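Local coordinates for protein betaine aldehyde dehydrogenase (Staphylococcus aureus subsp. aureus COL, PDB 4QTO) that catalyses the NAD-dependent oxidation of betaine aldehyde to glycine betaine, working as a tetramer in the crystal, at residues A[152-157]-A[161-166]; A[251-256]-A[263-268]; A[332-337]-A[378-383]. All coordinates share one frame; numbering follows the deposited sequence.

Contact 1. Residues A[152-157]-A[161-166]; sequences GEMIDS and DTESKI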
loop_
_atom_site.group_PDB
_atom_site.type_symbol
_atom_site.label_atom_id
_atom_site.label_comp_id
_atom_site.label_asym_id
_atom_site.label_seq_id
_atom_site.Cartn_x
_atom_site.Cartn_y
_atom_site.Cartn_z
ATOM N N GLY A 152 -2.958 8.323 -5.624
ATOM C CA GLY A 152 -2.912 7.331 -6.721
ATOM C C GLY A 152 -1.554 6.678 -6.861
ATOM O O GLY A 152 -0.709 6.712 -5.958
ATOM N N GLU A 153 -1.320 6.069 -8.005
ATOM C CA GLU A 153 -0.094 5.334 -8.225
ATOM C C GLU A 153 0.556 5.559 -9.566
ATOM O O GLU A 153 -0.090 5.972 -10.524
ATOM C CB GLU A 153 -0.311 3.829 -8.039
ATOM C CG GLU A 153 -1.417 3.193 -8.845
ATOM C CD GLU A 153 -2.740 2.870 -8.072
ATOM O OE1 GLU A 153 -3.084 1.686 -8.197
ATOM O OE2 GLU A 153 -3.461 3.684 -7.372
ATOM N N MET A 154 1.865 5.367 -9.595
ATOM C CA MET A 154 2.615 5.354 -10.851
ATOM C C MET A 154 2.738 3.880 -11.229
ATOM O O MET A 154 3.051 3.034 -10.398
ATOM C CB MET A 154 4.009 5.969 -10.721
ATOM C CG MET A 154 4.015 7.432 -10.449
ATOM S SD MET A 154 3.204 8.382 -11.735
ATOM C CE MET A 154 4.148 7.918 -13.144
ATOM N N ILE A 155 2.398 3.554 -12.471
ATOM C CA ILE A 155 2.451 2.162 -12.941
ATOM C C ILE A 155 3.678 1.953 -13.839
ATOM O O ILE A 155 3.985 2.781 -14.659
ATOM C CB ILE A 155 1.174 1.861 -13.743
ATOM C CG1 ILE A 155 -0.107 1.994 -12.919
ATOM C CG2 ILE A 155 1.223 0.475 -14.408
ATOM C CD1 ILE A 155 -0.174 1.080 -11.726
ATOM N N ASP A 156 4.395 0.837 -13.684
ATOM C CA ASP A 156 5.502 0.545 -14.605
ATOM C C ASP A 156 4.766 -0.060 -15.858
ATOM O O ASP A 156 4.211 -1.175 -15.892
ATOM C CB ASP A 156 6.611 -0.337 -13.963
ATOM C CG ASP A 156 7.565 0.449 -13.048
ATOM O OD1 ASP A 156 7.934 1.630 -13.366
ATOM O OD2 ASP A 156 8.023 -0.121 -12.016
ATOM N N SER A 157 4.653 0.780 -16.876
ATOM C CA SER A 157 3.929 0.401 -18.041
ATOM C C SER A 157 4.652 -0.693 -18.835
ATOM O O SER A 157 5.860 -0.621 -19.040
ATOM C CB SER A 157 3.751 1.618 -18.972
ATOM O OG SER A 157 3.076 1.247 -20.161
ATOM N N ASP A 161 7.980 3.661 -24.031
ATOM C CA ASP A 161 7.681 5.053 -24.404
ATOM C C ASP A 161 6.251 5.472 -24.055
ATOM O O ASP A 161 5.563 6.132 -24.833
ATOM C CB ASP A 161 7.995 5.345 -25.876
ATOM C CG ASP A 161 9.483 5.254 -26.184
ATOM O OD1 ASP A 161 10.291 5.651 -25.342
ATOM O OD2 ASP A 161 9.833 4.773 -27.277
ATOM N N THR A 162 5.805 5.048 -22.879
ATOM C CA THR A 162 4.547 5.517 -22.323
ATOM C C THR A 162 4.717 5.780 -20.821
ATOM O O THR A 162 5.621 5.200 -20.175
ATOM C CB THR A 162 3.383 4.506 -22.471
ATOM O OG1 THR A 162 3.702 3.306 -21.739
ATOM C CG2 THR A 162 3.103 4.191 -23.916
ATOM N N GLU A 163 3.868 6.660 -20.293
ATOM C CA GLU A 163 3.792 6.934 -18.869
ATOM C C GLU A 163 2.397 6.516 -18.485
ATOM O O GLU A 163 1.418 6.912 -19.151
ATOM C CB GLU A 163 3.952 8.414 -18.545
ATOM C CG GLU A 163 3.854 8.659 -17.042
ATOM C CD GLU A 163 3.574 10.085 -16.613
ATOM O OE1 GLU A 163 4.385 10.547 -15.789
ATOM O OE2 GLU A 163 2.538 10.710 -17.021
ATOM N N SER A 164 2.286 5.779 -17.389
ATOM C CA SER A 164 1.011 5.275 -16.906
ATOM C C SER A 164 0.809 5.655 -15.463
ATOM O O SER A 164 1.687 5.400 -14.627
ATOM C CB SER A 164 1.011 3.744 -17.019
ATOM O OG SER A 164 -0.160 3.116 -16.464
ATOM N N LYS A 165 -0.284 6.335 -15.184
ATOM C CA LYS A 165 -0.573 6.682 -13.796
ATOM C C LYS A 165 -2.022 6.482 -13.496
ATOM O O LYS A 165 -2.870 6.570 -14.396
ATOM C CB LYS A 165 -0.149 8.093 -13.475
ATOM C CG LYS A 165 -0.861 9.151 -14.242
ATOM C CD LYS A 165 -0.062 10.469 -14.187
ATOM C CE LYS A 165 -0.716 11.525 -15.049
ATOM N NZ LYS A 165 0.214 12.683 -15.251
ATOM N N ILE A 166 -2.302 6.168 -12.237
ATOM C CA ILE A 166 -3.684 6.030 -11.789
ATOM C C ILE A 166 -3.905 7.184 -10.810
ATOM O O ILE A 166 -3.194 7.291 -9.790
ATOM C CB ILE A 166 -3.947 4.713 -11.054
ATOM C CG1 ILE A 166 -3.490 3.506 -11.863
ATOM C CG2 ILE A 166 -5.407 4.633 -10.658
ATOM C CD1 ILE A 166 -4.028 3.441 -13.276
HETATM O O HOH W 1 4.711 5.025 -16.021
#
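Thr162 meets Ser157 through their hydroxyls: Ser157 OG donates to Thr162 OG1 at 2.7 Å. The turn residue Ile159 holds both groups, its O accepting from Thr162 and its N donating to Ser157. Glu163 lets Met154 CE come within 3.7 Å of its OE1, but that oxygen takes Lys165 NZ of a second subunit, another copy of the protein. Ser164 O takes the N-H of Ile155 (N to O 2.9 Å) from 36° above its carbonyl plane, while a water accepts from Ser164 N and donates to Ile155 O. Ser164 OG lies 3.3 Å from Ile155 CB and bonds to His505. This is an antiparallel beta hairpin, joined on its far side to strand 501-509, and its strand 152-155 gives backbone bonds to the second subunit. Lys165 CB lies beside Met154 SD (3.8 Å), and its NZ bridges Glu163 OE2 of its own chain (3.5 Å) and Glu163 OE1 of that subunit. Ile166 pairs doubly with Glu153, Ile166 N to Glu153 O at 2.8 Å and nearly straight (172°). Chi1 of 54° sets Glu153 CG 3.7 Å from Ile166 CG1, and the bend at chi2 brings CD to Ile166 CB; Ile155 CG1 packs on the same branch.

Contact 2. Residues A[251-256]-A[263-268]; sequences DLVSFT and KHIMKN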
loop_
_atom_site.group_PDB
_atom_site.type_symbol
_atom_site.label_atom_id
_atom_site.label_comp_id
_atom_site.label_asym_id
_atom_site.label_seq_id
_atom_site.Cartn_x
_atom_site.Cartn_y
_atom_site.Cartn_z
ATOM N N ASP A 251 -23.488 9.916 -8.261
ATOM C CA ASP A 251 -22.425 8.942 -8.560
ATOM C C ASP A 251 -22.323 7.792 -7.541
ATOM O O ASP A 251 -21.814 6.729 -7.865
ATOM C CB ASP A 251 -21.091 9.664 -8.678
ATOM C CG ASP A 251 -21.082 10.661 -9.824
ATOM O OD1 ASP A 251 -21.254 10.254 -11.011
ATOM O OD2 ASP A 251 -20.981 11.887 -9.529
ATOM N N LEU A 252 -22.798 8.026 -6.308
ATOM C CA LEU A 252 -22.801 7.004 -5.258
ATOM C C LEU A 252 -23.992 7.249 -4.353
ATOM O O LEU A 252 -24.224 8.386 -3.922
ATOM C CB LEU A 252 -21.529 7.092 -4.396
ATOM C CG LEU A 252 -21.479 6.246 -3.109
ATOM C CD1 LEU A 252 -21.391 4.772 -3.412
ATOM C CD2 LEU A 252 -20.326 6.688 -2.225
ATOM N N VAL A 253 -24.724 6.178 -4.070
ATOM C CA VAL A 253 -25.812 6.195 -3.086
ATOM C C VAL A 253 -25.300 5.363 -1.904
ATOM O O VAL A 253 -24.944 4.186 -2.068
ATOM C CB VAL A 253 -27.090 5.540 -3.629
ATOM C CG1 VAL A 253 -28.173 5.555 -2.537
ATOM C CG2 VAL A 253 -27.535 6.239 -4.877
ATOM N N SER A 254 -25.222 5.968 -0.723
ATOM C CA SER A 254 -24.757 5.308 0.498
ATOM C C SER A 254 -25.936 5.254 1.488
ATOM O O SER A 254 -26.348 6.298 1.975
ATOM C CB SER A 254 -23.568 6.026 1.119
ATOM O OG SER A 254 -23.144 5.344 2.293
ATOM N N PHE A 255 -26.411 4.060 1.800
ATOM C CA PHE A 255 -27.610 3.876 2.641
ATOM C C PHE A 255 -27.328 2.924 3.786
ATOM O O PHE A 255 -26.722 1.876 3.584
ATOM C CB PHE A 255 -28.734 3.318 1.786
ATOM C CG PHE A 255 -29.924 2.853 2.568
ATOM C CD1 PHE A 255 -30.932 3.737 2.930
ATOM C CD2 PHE A 255 -30.030 1.531 2.964
ATOM C CE1 PHE A 255 -32.015 3.302 3.660
ATOM C CE2 PHE A 255 -31.130 1.091 3.674
ATOM C CZ PHE A 255 -32.117 1.978 4.027
ATOM N N THR A 256 -27.745 3.329 4.984
ATOM C CA THR A 256 -27.671 2.498 6.161
ATOM C C THR A 256 -29.104 2.440 6.705
ATOM O O THR A 256 -29.704 3.489 6.948
ATOM C CB THR A 256 -26.697 3.071 7.197
ATOM O OG1 THR A 256 -25.372 3.077 6.623
ATOM C CG2 THR A 256 -26.689 2.209 8.449
ATOM N N LYS A 263 -32.775 -2.907 -0.454
ATOM C CA LYS A 263 -32.930 -3.616 -1.742
ATOM C C LYS A 263 -33.626 -2.705 -2.761
ATOM O O LYS A 263 -33.237 -2.671 -3.930
ATOM C CB LYS A 263 -33.695 -4.913 -1.556
ATOM C CG LYS A 263 -32.926 -5.945 -0.765
ATOM C CD LYS A 263 -33.730 -7.197 -0.586
ATOM C CE LYS A 263 -32.864 -8.244 0.089
ATOM N NZ LYS A 263 -33.628 -9.469 0.366
ATOM N N HIS A 264 -34.642 -1.970 -2.310
ATOM C CA HIS A 264 -35.385 -1.017 -3.158
ATOM C C HIS A 264 -34.456 0.074 -3.665
ATOM O O HIS A 264 -34.483 0.423 -4.846
ATOM C CB HIS A 264 -36.557 -0.437 -2.379
ATOM C CG HIS A 264 -37.338 0.596 -3.125
ATOM N ND1 HIS A 264 -38.337 0.278 -4.022
ATOM C CD2 HIS A 264 -37.293 1.948 -3.077
ATOM C CE1 HIS A 264 -38.857 1.394 -4.513
ATOM N NE2 HIS A 264 -38.226 2.420 -3.969
ATOM N N ILE A 265 -33.636 0.606 -2.768
ATOM C CA ILE A 265 -32.635 1.621 -3.124
ATOM C C ILE A 265 -31.668 1.121 -4.186
ATOM O O ILE A 265 -31.389 1.815 -5.163
ATOM C CB ILE A 265 -31.902 2.091 -1.875
ATOM C CG1 ILE A 265 -32.879 2.969 -1.091
ATOM C CG2 ILE A 265 -30.595 2.826 -2.206
ATOM C CD1 ILE A 265 -32.350 3.469 0.240
ATOM N N MET A 266 -31.183 -0.098 -4.020
ATOM C CA MET A 266 -30.267 -0.673 -4.990
ATOM C C MET A 266 -30.926 -0.856 -6.364
ATOM O O MET A 266 -30.309 -0.591 -7.404
ATOM C CB MET A 266 -29.713 -1.986 -4.474
ATOM C CG MET A 266 -28.718 -2.627 -5.399
ATOM S SD MET A 266 -27.864 -4.001 -4.631
ATOM C CE MET A 266 -26.978 -4.685 -6.019
ATOM N N LYS A 267 -32.179 -1.290 -6.376
ATOM C CA LYS A 267 -32.898 -1.449 -7.635
ATOM C C LYS A 267 -33.082 -0.083 -8.318
ATOM O O LYS A 267 -33.005 0.009 -9.539
ATOM C CB LYS A 267 -34.227 -2.165 -7.411
ATOM C CG LYS A 267 -34.072 -3.624 -7.054
ATOM C CD LYS A 267 -35.422 -4.227 -6.648
ATOM C CE LYS A 267 -35.343 -5.692 -6.264
ATOM N NZ LYS A 267 -35.180 -6.558 -7.466
ATOM N N ASN A 268 -33.314 0.956 -7.538
ATOM C CA ASN A 268 -33.426 2.304 -8.059
ATOM C C ASN A 268 -32.127 2.822 -8.624
ATOM O O ASN A 268 -32.084 3.418 -9.696
ATOM C CB ASN A 268 -33.778 3.202 -6.893
ATOM C CG ASN A 268 -35.257 3.281 -6.630
ATOM O OD1 ASN A 268 -36.088 2.803 -7.404
ATOM N ND2 ASN A 268 -35.606 3.924 -5.527
#
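The Phe255 ring carries the methyl end of Ile265 over one face. Ile265 CD1 sits above the plane but off centre, displaced toward the CD1 side of the rim, so the contact is a CH-pi approach and not a meeting at the ring edge. The modelled separation there is shorter than carbons allow, and Ile265 was built in two conformers, so the exact closeness is doubtful; in the conformer given, the methyl lies over the face. The two side chains cross at about a right angle. The ring stands this way because CG is anti to the backbone N (chi1 169°) and chi2, 86°, turns it across the CA-CB bond. Leu278, Leu280 and Ile177 also touch Phe255, giving it an apolar surround.

Ile265 divides its work between two branches. Its main branch is extended (chi2 177°) and carries CD1 to the ring, whereas CG2 turns to Val253, reaching Val253 CG1 at 3.7 Å. One helix residue thus fits against two strand residues, Val253 and Phe255, whose side chains alternate with those of Ser254 and Thr256. The latter two turn to the other face of the sheet, where both hydroxyls bond to Lys190 NZ. On other sides of the helix, Asn268 and His264 bond to Asp242, and Lys263 and Lys267 reach the third subunit.

All three touching residues are buried and apolar. Strand 252-256 runs between strands 162-177 and 275-279, parallel to both, and helix 259-269 leads from it to the latter. The arrangement is a beta-alpha-beta crossover of the Rossmann-type domain, which in aldehyde dehydrogenases binds the NAD cofactor.

Contact 3. Residues A[332-337]-A[378-383]; sequences ALIDRV and IAVGGK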
loop_
_atom_site.group_PDB
_atom_site.type_symbol
_atom_site.label_atom_id
_atom_site.label_comp_id
_atom_site.label_asym_id
_atom_site.label_seq_id
_atom_site.Cartn_x
_atom_site.Cartn_y
_atom_site.Cartn_z
ATOM N N ALA A 332 -27.728 -18.162 34.317
ATOM C CA ALA A 332 -26.988 -16.966 34.701
ATOM C C ALA A 332 -27.452 -15.725 33.925
ATOM O O ALA A 332 -27.619 -14.651 34.508
ATOM C CB ALA A 332 -25.502 -17.183 34.494
ATOM N N LEU A 333 -27.699 -15.898 32.639
ATOM C CA LEU A 333 -28.145 -14.799 31.788
ATOM C C LEU A 333 -29.535 -14.319 32.220
ATOM O O LEU A 333 -29.768 -13.124 32.422
ATOM C CB LEU A 333 -28.166 -15.236 30.330
ATOM C CG LEU A 333 -28.663 -14.178 29.349
ATOM C CD1 LEU A 333 -27.690 -13.022 29.316
ATOM C CD2 LEU A 333 -28.830 -14.764 27.964
ATOM N N ILE A 334 -30.450 -15.261 32.377
ATOM C CA ILE A 334 -31.830 -14.945 32.789
ATOM C C ILE A 334 -31.863 -14.208 34.124
ATOM O O ILE A 334 -32.561 -13.193 34.262
ATOM C CB ILE A 334 -32.693 -16.205 32.828
ATOM C CG1 ILE A 334 -32.938 -16.709 31.404
ATOM C CG2 ILE A 334 -34.032 -15.924 33.510
ATOM C CD1 ILE A 334 -33.418 -18.139 31.324
ATOM N N ASP A 335 -31.089 -14.687 35.098
ATOM C CA ASP A 335 -31.020 -14.036 36.404
ATOM C C ASP A 335 -30.549 -12.582 36.281
ATOM O O ASP A 335 -31.044 -11.695 36.994
ATOM C CB ASP A 335 -30.043 -14.790 37.329
ATOM C CG ASP A 335 -30.579 -16.128 37.800
ATOM O OD1 ASP A 335 -31.719 -16.511 37.436
ATOM O OD2 ASP A 335 -29.825 -16.829 38.528
ATOM N N ARG A 336 -29.596 -12.313 35.371
ATOM C CA ARG A 336 -29.129 -10.957 35.204
ATOM C C ARG A 336 -30.137 -10.097 34.450
ATOM O O ARG A 336 -30.287 -8.905 34.748
ATOM C CB ARG A 336 -27.787 -10.950 34.458
ATOM C CG ARG A 336 -26.632 -11.517 35.255
ATOM C CD ARG A 336 -26.147 -10.588 36.354
ATOM N NE ARG A 336 -25.522 -9.368 35.859
ATOM C CZ ARG A 336 -24.283 -9.291 35.391
ATOM N NH1 ARG A 336 -23.513 -10.381 35.329
ATOM N NH2 ARG A 336 -23.814 -8.127 34.991
ATOM N N VAL A 337 -30.780 -10.666 33.435
ATOM C CA VAL A 337 -31.749 -9.918 32.634
ATOM C C VAL A 337 -32.858 -9.367 33.529
ATOM O O VAL A 337 -33.322 -8.242 33.324
ATOM C CB VAL A 337 -32.298 -10.748 31.461
ATOM C CG1 VAL A 337 -33.505 -10.086 30.813
ATOM C CG2 VAL A 337 -31.199 -10.949 30.433
ATOM N N ILE A 378 -40.320 -18.108 25.730
ATOM C CA ILE A 378 -39.943 -16.762 26.149
ATOM C C ILE A 378 -39.534 -16.978 27.604
ATOM O O ILE A 378 -40.406 -17.078 28.504
ATOM C CB ILE A 378 -41.105 -15.760 26.060
ATOM C CG1 ILE A 378 -41.729 -15.750 24.670
ATOM C CG2 ILE A 378 -40.634 -14.368 26.444
ATOM C CD1 ILE A 378 -40.799 -15.438 23.547
ATOM N N ALA A 379 -38.241 -17.097 27.850
ATOM C CA ALA A 379 -37.745 -17.417 29.169
ATOM C C ALA A 379 -37.873 -16.292 30.189
ATOM O O ALA A 379 -38.038 -16.552 31.394
ATOM C CB ALA A 379 -36.323 -17.908 29.095
ATOM N N VAL A 380 -37.788 -15.060 29.718
ATOM C CA VAL A 380 -37.929 -13.881 30.556
ATOM C C VAL A 380 -38.251 -12.708 29.637
ATOM O O VAL A 380 -37.836 -12.704 28.468
ATOM C CB VAL A 380 -36.672 -13.620 31.414
ATOM C CG1 VAL A 380 -35.471 -13.312 30.549
ATOM C CG2 VAL A 380 -36.909 -12.499 32.413
ATOM N N GLY A 381 -39.028 -11.749 30.137
ATOM C CA GLY A 381 -39.392 -10.571 29.330
ATOM C C GLY A 381 -40.480 -10.867 28.338
ATOM O O GLY A 381 -41.449 -11.596 28.653
ATOM N N GLY A 382 -40.385 -10.255 27.170
ATOM C CA GLY A 382 -41.344 -10.470 26.098
ATOM C C GLY A 382 -42.613 -9.614 26.125
ATOM O O GLY A 382 -43.547 -9.904 25.412
ATOM N N LYS A 383 -42.660 -8.599 26.981
ATOM C CA LYS A 383 -43.813 -7.726 27.082
ATOM C C LYS A 383 -43.413 -6.302 27.404
ATOM O O LYS A 383 -42.264 -6.049 27.738
ATOM C CB LYS A 383 -44.699 -8.171 28.263
ATOM C CG LYS A 383 -45.169 -9.605 28.151
ATOM C CD LYS A 383 -46.240 -9.992 29.145
ATOM C CE LYS A 383 -46.653 -11.442 28.876
ATOM N NZ LYS A 383 -48.031 -11.771 29.343
#
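Ile334 and Val337, neighbours one turn apart on the helix, face Ala379 and Val380 at the end of an edge strand. The contact consists of methyl and methine groups throughout. Ile334, in the conformer given, uses both branches. Its CG1 lies anti to the carbonyl carbon (chi1 -70°) and the chain then continues extended, sending CD1 to Ala379 CB at 3.7 Å; the shorter branch, CG2, comes to Val380 CB at 4.1 Å. The side chains of Ile334 and Val380 run alongside one another with opposed directions instead of meeting end on.

Val380 holds CG1 between its own N and carbonyl carbon (chi1 64°), a rotamer that aims this methyl at Val337. There Val380 CG1 stands 3.8 Å from Val337 CG1, the two side chains crossing at a slant. Val337 is the buried member of the set and packs further on Leu302, Tyr306, Pro398 and Val400.

Two successive strand residues can both face the helix because Ala379 and Val380 form a classic beta bulge opposite Val400. Ala379 has near-helical backbone angles, unlike its extended neighbours. Just beyond, Gly381 and Gly382 take positive phi, and Gly382 N bonds to Thr399 OG1 as the chain turns away.

The axes of segments 332-337 and 378-380 approach to 8.9 Å, inclined by 59°. This is helix-on-sheet packing in an alpha/beta fold: the last turns of helix 323-337 pack on strand 377-380, outermost within this chain in the mixed sheet that, in this family, belongs to the catalytic domain.

Contact 2 is a fully buried core contact, its centre about 14 Å from the centre of the chain, whereas contacts 1 and 3 are partly buried and lie on opposite sides of that centre, 62 Å apart between their own centres. Contacts 1 and 2 reach the same sheet, since strand 162-177 of the first neighbours strand 252-256 of the second. Contact 3 belongs to the other large sheet. The chemistry follows position: contact 1, on a projecting hairpin among subunits, relies on backbone bonds, a hydroxyl pair and a water, with some apolar packing, while its charges link subunits; contacts 2 and 3 join a helix to a strand by apolar side chains alone.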